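Local structure of putative Acetyltransferase (Pyrococcus horikoshii, 3DDD) at residues A[78-92]-A[111-125]. The protein binds coenzyme A and, as a member of the GNAT acetyltransferase family, probably transfers an acyl group from an acyl-CoA to an acceptor. Residues are numbered along the deposited sequence; the frame is centred on the assembly and turned at random.
With COA (coenzyme A), chain B; EDO (1,2-ethanediol), chain E.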
loop_
_atom_site.group_PDB
_atom_site.type_symbol
_atom_site.label_atom_id
_atom_site.label_comp_id
_atom_site.label_asym_id
_atom_site.label_seq_id
_atom_site.Cartn_x
_atom_site.Cartn_y
_atom_site.Cartn_z
ATOM N N GLY A 78 1.883 -7.853 10.608
ATOM C CA GLY A 78 1.467 -7.846 9.198
ATOM C C GLY A 78 -0.004 -7.531 9.064
ATOM O O GLY A 78 -0.750 -7.644 10.048
ATOM N N CYS A 79 -0.426 -7.143 7.849
ATOM C CA CYS A 79 -1.810 -6.741 7.601
ATOM C C CYS A 79 -2.404 -7.267 6.343
ATOM O O CYS A 79 -1.712 -7.492 5.358
ATOM C CB CYS A 79 -1.950 -5.241 7.495
ATOM S SG CYS A 79 -1.375 -4.355 8.882
ATOM N N ILE A 80 -3.715 -7.472 6.405
ATOM C CA ILE A 80 -4.513 -7.844 5.241
ATOM C C ILE A 80 -5.610 -6.773 5.100
ATOM O O ILE A 80 -6.159 -6.295 6.103
ATOM C CB ILE A 80 -5.052 -9.306 5.335
ATOM C CG1 ILE A 80 -5.661 -9.720 4.006
ATOM C CG2 ILE A 80 -6.028 -9.524 6.500
ATOM C CD1 ILE A 80 -5.858 -11.143 3.867
ATOM N N PHE A 81 -5.817 -6.317 3.872
ATOM C CA PHE A 81 -6.832 -5.324 3.546
ATOM C C PHE A 81 -7.765 -5.920 2.490
ATOM O O PHE A 81 -7.322 -6.301 1.417
ATOM C CB PHE A 81 -6.179 -4.016 3.051
ATOM C CG PHE A 81 -5.190 -3.431 4.032
ATOM C CD1 PHE A 81 -5.627 -2.727 5.135
ATOM C CD2 PHE A 81 -3.823 -3.618 3.865
ATOM C CE1 PHE A 81 -4.722 -2.218 6.057
ATOM C CE2 PHE A 81 -2.920 -3.096 4.756
ATOM C CZ PHE A 81 -3.355 -2.397 5.850
ATOM N N PHE A 82 -9.046 -6.022 2.830
ATOM C CA PHE A 82 -10.060 -6.607 1.941
ATOM C C PHE A 82 -10.807 -5.627 1.069
ATOM O O PHE A 82 -11.297 -4.601 1.530
ATOM C CB PHE A 82 -11.106 -7.374 2.751
ATOM C CG PHE A 82 -10.583 -8.627 3.327
ATOM C CD1 PHE A 82 -10.442 -9.742 2.539
ATOM C CD2 PHE A 82 -10.165 -8.664 4.648
ATOM C CE1 PHE A 82 -9.902 -10.897 3.065
ATOM C CE2 PHE A 82 -9.641 -9.789 5.181
ATOM C CZ PHE A 82 -9.510 -10.919 4.399
ATOM N N TYR A 83 -10.892 -5.970 -0.200
ATOM C CA TYR A 83 -11.823 -5.339 -1.129
ATOM C C TYR A 83 -12.855 -6.423 -1.546
ATOM O O TYR A 83 -13.025 -7.443 -0.842
ATOM C CB TYR A 83 -11.040 -4.741 -2.300
ATOM C CG TYR A 83 -9.860 -3.954 -1.832
ATOM C CD1 TYR A 83 -10.036 -2.806 -1.076
ATOM C CD2 TYR A 83 -8.554 -4.383 -2.089
ATOM C CE1 TYR A 83 -8.964 -2.090 -0.614
ATOM C CE2 TYR A 83 -7.459 -3.659 -1.642
ATOM C CZ TYR A 83 -7.668 -2.516 -0.897
ATOM O OH TYR A 83 -6.599 -1.805 -0.429
ATOM N N ASN A 84 -13.530 -6.238 -2.668
ATOM C CA ASN A 84 -14.668 -7.111 -2.999
ATOM C C ASN A 84 -14.217 -8.442 -3.549
ATOM O O ASN A 84 -14.815 -9.464 -3.262
ATOM C CB ASN A 84 -15.617 -6.439 -4.005
ATOM C CG ASN A 84 -16.203 -5.126 -3.491
ATOM O OD1 ASN A 84 -16.148 -4.838 -2.306
ATOM N ND2 ASN A 84 -16.769 -4.332 -4.391
ATOM N N LYS A 85 -13.151 -8.419 -4.331
ATOM C CA LYS A 85 -12.714 -9.578 -5.097
ATOM C C LYS A 85 -11.335 -10.042 -4.693
ATOM O O LYS A 85 -10.924 -11.143 -5.033
ATOM C CB LYS A 85 -12.639 -9.195 -6.562
ATOM C CG LYS A 85 -13.982 -8.796 -7.211
ATOM C CD LYS A 85 -13.816 -8.647 -8.736
ATOM C CE LYS A 85 -14.957 -7.827 -9.350
ATOM N NZ LYS A 85 -14.814 -6.384 -8.960
ATOM N N GLN A 86 -10.593 -9.159 -4.030
ATOM C CA GLN A 86 -9.207 -9.417 -3.669
ATOM C C GLN A 86 -8.897 -8.833 -2.293
ATOM O O GLN A 86 -9.643 -7.988 -1.762
ATOM C CB GLN A 86 -8.279 -8.811 -4.726
ATOM C CG GLN A 86 -8.364 -7.277 -4.819
ATOM C CD GLN A 86 -7.538 -6.694 -5.935
ATOM O OE1 GLN A 86 -6.652 -7.347 -6.469
ATOM N NE2 GLN A 86 -7.807 -5.439 -6.275
ATOM N N ALA A 87 -7.807 -9.309 -1.712
ATOM C CA ALA A 87 -7.209 -8.680 -0.519
ATOM C C ALA A 87 -5.768 -8.376 -0.841
ATOM O O ALA A 87 -5.158 -9.053 -1.672
ATOM C CB ALA A 87 -7.295 -9.583 0.698
ATOM N N TRP A 88 -5.247 -7.337 -0.191
ATOM C CA TRP A 88 -3.827 -6.994 -0.243
ATOM C C TRP A 88 -3.169 -7.335 1.082
ATOM O O TRP A 88 -3.697 -7.025 2.140
ATOM C CB TRP A 88 -3.627 -5.485 -0.521
ATOM C CG TRP A 88 -2.579 -5.238 -1.515
ATOM C CD1 TRP A 88 -1.256 -4.964 -1.276
ATOM C CD2 TRP A 88 -2.718 -5.325 -2.923
ATOM N NE1 TRP A 88 -0.589 -4.839 -2.452
ATOM C CE2 TRP A 88 -1.461 -5.040 -3.482
ATOM C CE3 TRP A 88 -3.798 -5.538 -3.776
ATOM C CZ2 TRP A 88 -1.241 -5.055 -4.833
ATOM C CZ3 TRP A 88 -3.579 -5.514 -5.126
ATOM C CH2 TRP A 88 -2.321 -5.253 -5.640
ATOM N N ILE A 89 -2.013 -7.975 1.034
ATOM C CA ILE A 89 -1.216 -8.114 2.246
ATOM C C ILE A 89 -0.077 -7.088 2.194
ATOM O O ILE A 89 0.649 -6.950 1.172
ATOM C CB ILE A 89 -0.737 -9.558 2.482
ATOM C CG1 ILE A 89 -1.924 -10.413 2.935
ATOM C CG2 ILE A 89 0.344 -9.626 3.565
ATOM C CD1 ILE A 89 -1.750 -11.914 2.712
ATOM N N GLY A 90 0.016 -6.318 3.270
ATOM C CA GLY A 90 1.042 -5.319 3.403
ATOM C C GLY A 90 1.549 -5.127 4.811
ATOM O O GLY A 90 1.062 -5.766 5.753
ATOM N N LEU A 91 2.584 -4.300 4.948
ATOM C CA LEU A 91 3.082 -3.881 6.269
ATOM C C LEU A 91 3.711 -5.047 7.066
ATOM O O LEU A 91 3.765 -5.020 8.285
ATOM C CB LEU A 91 1.962 -3.131 7.063
ATOM C CG LEU A 91 1.385 -1.823 6.472
ATOM C CD1 LEU A 91 0.481 -1.005 7.468
ATOM C CD2 LEU A 91 2.531 -0.908 5.980
HETATM N N MSE A 92 4.225 -6.060 6.355
HETATM C CA MSE A 92 5.002 -7.122 6.986
HETATM C C MSE A 92 6.341 -6.591 7.546
HETATM O O MSE A 92 7.066 -5.856 6.885
HETATM C CB MSE A 92 5.296 -8.245 6.005
HETATM C CG MSE A 92 4.075 -8.968 5.462
HETATM SE SE MSE A 92 3.295 -10.239 6.684
HETATM C CE MSE A 92 4.864 -11.382 6.935
ATOM N N LEU A 111 -2.508 -14.697 8.121
ATOM C CA LEU A 111 -3.170 -13.705 7.301
ATOM C C LEU A 111 -3.830 -14.356 6.103
ATOM O O LEU A 111 -4.948 -13.996 5.739
ATOM C CB LEU A 111 -2.171 -12.624 6.865
ATOM C CG LEU A 111 -1.646 -11.703 7.983
ATOM C CD1 LEU A 111 -0.421 -10.852 7.474
ATOM C CD2 LEU A 111 -2.774 -10.814 8.405
ATOM N N LEU A 112 -3.133 -15.308 5.494
ATOM C CA LEU A 112 -3.637 -16.035 4.327
ATOM C C LEU A 112 -4.858 -16.863 4.694
ATOM O O LEU A 112 -5.740 -17.100 3.857
ATOM C CB LEU A 112 -2.563 -17.020 3.829
ATOM C CG LEU A 112 -2.263 -17.107 2.361
ATOM C CD1 LEU A 112 -1.997 -15.666 1.895
ATOM C CD2 LEU A 112 -1.049 -18.083 2.131
ATOM N N GLU A 113 -4.831 -17.392 5.918
ATOM C CA GLU A 113 -5.887 -18.240 6.446
ATOM C C GLU A 113 -7.172 -17.471 6.544
ATOM O O GLU A 113 -8.245 -17.990 6.209
ATOM C CB GLU A 113 -5.500 -18.775 7.828
ATOM C CG GLU A 113 -6.410 -19.854 8.369
ATOM C CD GLU A 113 -5.873 -20.487 9.654
ATOM O OE1 GLU A 113 -5.394 -19.743 10.553
ATOM O OE2 GLU A 113 -5.902 -21.737 9.736
ATOM N N ILE A 114 -7.051 -16.250 7.064
ATOM C CA ILE A 114 -8.148 -15.281 7.116
ATOM C C ILE A 114 -8.621 -14.870 5.728
ATOM O O ILE A 114 -9.810 -14.769 5.498
ATOM C CB ILE A 114 -7.710 -13.978 7.865
ATOM C CG1 ILE A 114 -7.524 -14.258 9.372
ATOM C CG2 ILE A 114 -8.690 -12.823 7.617
ATOM C CD1 ILE A 114 -6.595 -13.263 10.057
ATOM N N GLY A 115 -7.681 -14.583 4.834
ATOM C CA GLY A 115 -7.984 -14.128 3.476
ATOM C C GLY A 115 -8.695 -15.151 2.588
ATOM O O GLY A 115 -9.620 -14.799 1.853
ATOM N N ARG A 116 -8.248 -16.409 2.651
ATOM C CA ARG A 116 -8.830 -17.498 1.878
ATOM C C ARG A 116 -10.301 -17.787 2.177
ATOM O O ARG A 116 -11.013 -18.268 1.316
ATOM C CB ARG A 116 -8.064 -18.776 2.146
ATOM C CG ARG A 116 -6.772 -18.940 1.403
ATOM C CD ARG A 116 -6.149 -20.302 1.813
ATOM N NE ARG A 116 -4.827 -20.560 1.241
ATOM C CZ ARG A 116 -4.613 -20.850 -0.045
ATOM N NH1 ARG A 116 -5.608 -20.862 -0.938
ATOM N NH2 ARG A 116 -3.386 -21.099 -0.460
ATOM N N ARG A 117 -10.743 -17.557 3.401
ATOM C CA ARG A 117 -12.152 -17.728 3.748
ATOM C C ARG A 117 -13.028 -16.709 3.052
ATOM O O ARG A 117 -14.215 -16.952 2.888
ATOM C CB ARG A 117 -12.394 -17.439 5.214
ATOM C CG ARG A 117 -12.186 -18.503 6.213
ATOM C CD ARG A 117 -12.248 -17.819 7.589
ATOM N NE ARG A 117 -11.384 -18.562 8.446
ATOM C CZ ARG A 117 -10.619 -18.063 9.390
ATOM N NH1 ARG A 117 -10.624 -16.777 9.673
ATOM N NH2 ARG A 117 -9.862 -18.909 10.072
ATOM N N LYS A 118 -12.477 -15.526 2.758
ATOM C CA LYS A 118 -13.285 -14.427 2.238
ATOM C C LYS A 118 -13.132 -14.149 0.732
ATOM O O LYS A 118 -14.122 -13.852 0.049
ATOM C CB LYS A 118 -13.075 -13.155 3.058
ATOM C CG LYS A 118 -14.330 -12.241 2.999
ATOM C CD LYS A 118 -14.103 -10.823 3.554
ATOM C CE LYS A 118 -13.700 -10.798 5.026
ATOM N NZ LYS A 118 -13.918 -9.422 5.586
ATOM N N VAL A 119 -11.920 -14.275 0.206
ATOM C CA VAL A 119 -11.661 -13.954 -1.197
ATOM C C VAL A 119 -10.836 -15.005 -1.907
ATOM O O VAL A 119 -10.127 -15.771 -1.270
ATOM C CB VAL A 119 -10.938 -12.582 -1.358
ATOM C CG1 VAL A 119 -11.801 -11.461 -0.821
ATOM C CG2 VAL A 119 -9.558 -12.590 -0.694
ATOM N N ASP A 120 -10.895 -14.989 -3.242
ATOM C CA ASP A 120 -10.176 -15.954 -4.066
ATOM C C ASP A 120 -8.879 -15.442 -4.694
ATOM O O ASP A 120 -8.136 -16.198 -5.323
ATOM C CB ASP A 120 -11.111 -16.487 -5.156
ATOM C CG ASP A 120 -12.269 -17.310 -4.581
ATOM O OD1 ASP A 120 -12.154 -17.891 -3.469
ATOM O OD2 ASP A 120 -13.303 -17.362 -5.252
ATOM N N THR A 121 -8.584 -14.177 -4.513
ATOM C CA THR A 121 -7.311 -13.646 -4.964
ATOM C C THR A 121 -6.687 -12.824 -3.862
ATOM O O THR A 121 -7.347 -12.005 -3.249
ATOM C CB THR A 121 -7.482 -12.842 -6.233
ATOM O OG1 THR A 121 -7.885 -13.758 -7.248
ATOM C CG2 THR A 121 -6.147 -12.144 -6.646
ATOM N N ILE A 122 -5.410 -13.083 -3.591
ATOM C CA ILE A 122 -4.648 -12.270 -2.652
ATOM C C ILE A 122 -3.425 -11.759 -3.387
ATOM O O ILE A 122 -2.749 -12.507 -4.075
ATOM C CB ILE A 122 -4.281 -13.057 -1.357
ATOM C CG1 ILE A 122 -5.550 -13.346 -0.536
ATOM C CG2 ILE A 122 -3.307 -12.276 -0.501
ATOM C CD1 ILE A 122 -5.383 -14.422 0.509
ATOM N N ARG A 123 -3.157 -10.469 -3.238
ATOM C CA ARG A 123 -2.019 -9.849 -3.885
ATOM C C ARG A 123 -1.186 -9.031 -2.901
ATOM O O ARG A 123 -1.604 -8.727 -1.787
ATOM C CB ARG A 123 -2.489 -8.980 -5.051
ATOM C CG ARG A 123 -3.183 -9.780 -6.118
ATOM C CD ARG A 123 -3.991 -8.935 -7.027
ATOM N NE ARG A 123 -3.213 -8.304 -8.091
ATOM C CZ ARG A 123 -3.559 -7.169 -8.688
ATOM N NH1 ARG A 123 -4.640 -6.479 -8.295
ATOM N NH2 ARG A 123 -2.783 -6.685 -9.647
ATOM N N LEU A 124 0.008 -8.686 -3.347
ATOM C CA LEU A 124 0.956 -7.939 -2.539
ATOM C C LEU A 124 2.079 -7.392 -3.405
ATOM O O LEU A 124 2.274 -7.829 -4.531
ATOM C CB LEU A 124 1.546 -8.826 -1.436
ATOM C CG LEU A 124 2.231 -10.129 -1.862
ATOM C CD1 LEU A 124 3.672 -9.894 -2.374
ATOM C CD2 LEU A 124 2.221 -11.095 -0.727
ATOM N N ASP A 125 2.819 -6.452 -2.836
ATOM C CA ASP A 125 4.020 -5.873 -3.432
ATOM C C ASP A 125 5.236 -6.235 -2.611
ATOM O O ASP A 125 5.434 -5.714 -1.509
ATOM C CB ASP A 125 3.855 -4.375 -3.546
ATOM C CG ASP A 125 2.844 -4.016 -4.597
ATOM O OD1 ASP A 125 3.154 -4.264 -5.780
ATOM O OD2 ASP A 125 1.747 -3.500 -4.249
HETATM N N1A COA B . 17.092 -11.755 2.493
HETATM C C2A COA B . 16.512 -12.614 1.593
HETATM N N3A COA B . 15.425 -13.371 1.977
HETATM C C4A COA B . 14.958 -13.244 3.254
HETATM C C5A COA B . 15.513 -12.375 4.166
HETATM C C6A COA B . 16.599 -11.631 3.772
HETATM N N6A COA B . 17.302 -11.076 4.735
HETATM N N7A COA B . 14.852 -12.448 5.345
HETATM C C8A COA B . 13.857 -13.342 5.172
HETATM N N9A COA B . 13.917 -13.830 3.884
HETATM C C1B COA B . 12.955 -14.706 3.193
HETATM C C2B COA B . 13.578 -16.069 2.921
HETATM O O2B COA B . 13.050 -16.688 1.786
HETATM C C3B COA B . 13.142 -16.840 4.138
HETATM O O3B COA B . 13.205 -18.204 3.899
HETATM P P3B COA B . 14.547 -19.047 4.166
HETATM O O7A COA B . 14.197 -20.529 4.127
HETATM O O8A COA B . 15.033 -18.699 5.544
HETATM O O9A COA B . 15.456 -18.833 3.003
HETATM C C4B COA B . 11.733 -16.318 4.268
HETATM O O4B COA B . 11.880 -14.931 4.067
HETATM C C5B COA B . 11.051 -16.615 5.587
HETATM O O5B COA B . 11.904 -16.277 6.627
HETATM P P1A COA B . 11.264 -15.795 8.003
HETATM O O1A COA B . 12.230 -16.107 9.116
HETATM O O2A COA B . 9.916 -16.407 8.274
HETATM O O3A COA B . 11.115 -14.226 7.706
HETATM P P2A COA B . 11.285 -13.104 8.842
HETATM O O4A COA B . 10.776 -13.434 10.199
HETATM O O5A COA B . 12.735 -12.655 8.878
HETATM O O6A COA B . 10.466 -11.865 8.191
HETATM C CBP COA B . 10.394 -10.060 6.454
HETATM C CCP COA B . 10.679 -11.532 6.831
HETATM C CDP COA B . 9.121 -9.629 7.184
HETATM C CEP COA B . 10.142 -10.039 4.938
HETATM C CAP COA B . 11.576 -9.078 6.590
HETATM O OAP COA B . 12.713 -9.652 7.150
HETATM C C9P COA B . 11.315 -7.730 7.226
HETATM O O9P COA B . 10.615 -7.515 8.380
HETATM N N8P COA B . 11.797 -6.655 6.642
HETATM C C7P COA B . 10.920 -5.525 6.512
HETATM C C6P COA B . 11.142 -4.762 5.237
HETATM C C5P COA B . 11.266 -5.658 4.054
HETATM O O5P COA B . 12.313 -5.503 3.375
HETATM N N4P COA B . 10.276 -6.566 3.811
HETATM C C3P COA B . 8.810 -6.419 3.977
HETATM C C2P COA B . 7.977 -5.947 2.748
HETATM S S1P COA B . 7.606 -7.136 1.398
HETATM C C1 EDO E . -6.991 -16.751 -1.812
HETATM O O1 EDO E . -7.968 -17.772 -1.630
HETATM C C2 EDO E . -5.759 -17.378 -2.440
HETATM O O2 EDO E . -6.104 -18.074 -3.643
HETATM O O HOH W 1 -13.170 -13.642 -4.428
HETATM O O HOH W 2 2.182 -5.520 -0.340
#
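Phe82 lays one ring face under the aliphatic end of Lys118, whose CE stands 4.0 Å from the ring centroid almost on its normal. The lysine methylenes suit the apolar ring of buried Phe82, while NZ, in cation-pi contact 4.3 Å from that centroid, stays at the exposed rim. At the ring's edge Phe82 CZ meets Gly115 CA at 3.7 Å; without a side chain, Gly115 lets helix 103-118 come close, and Ile80 CD1 lies against the same CA. Farther along, branched Leu111 spreads CD2 onto Ile80 CG2 and CD1 onto the selenium of selenomethionine Met92, a residue of the coenzyme A pocket.

On the sheet face opposite Ala87 and Ile89, Trp88 offers Arg123 CB the flat apolar face of its six-membered ring (3.8 Å to the centroid). The arginine chain bends at chi3 (82°), and its many-handed guanidinium serves several partners at once: NH1 gives Gln86 OE1 a fairly straight 2.9 Å hydrogen bond, on a lone pair of the amide oxygen, and NH2 forms salt bridges with Glu142 and Glu274, which probably offset its buried charge. Parallel pairing runs through Arg123 N to Ala87 O and Ile89 N to Arg123 O (both 2.9 Å).

These contacts lie within the GNAT beta-alpha-beta unit of strand 86-94, helix 103-118 and strand 121-126, with strand 73-82 antiparallel to 86-94 and strand 258-267 flanking 121-126.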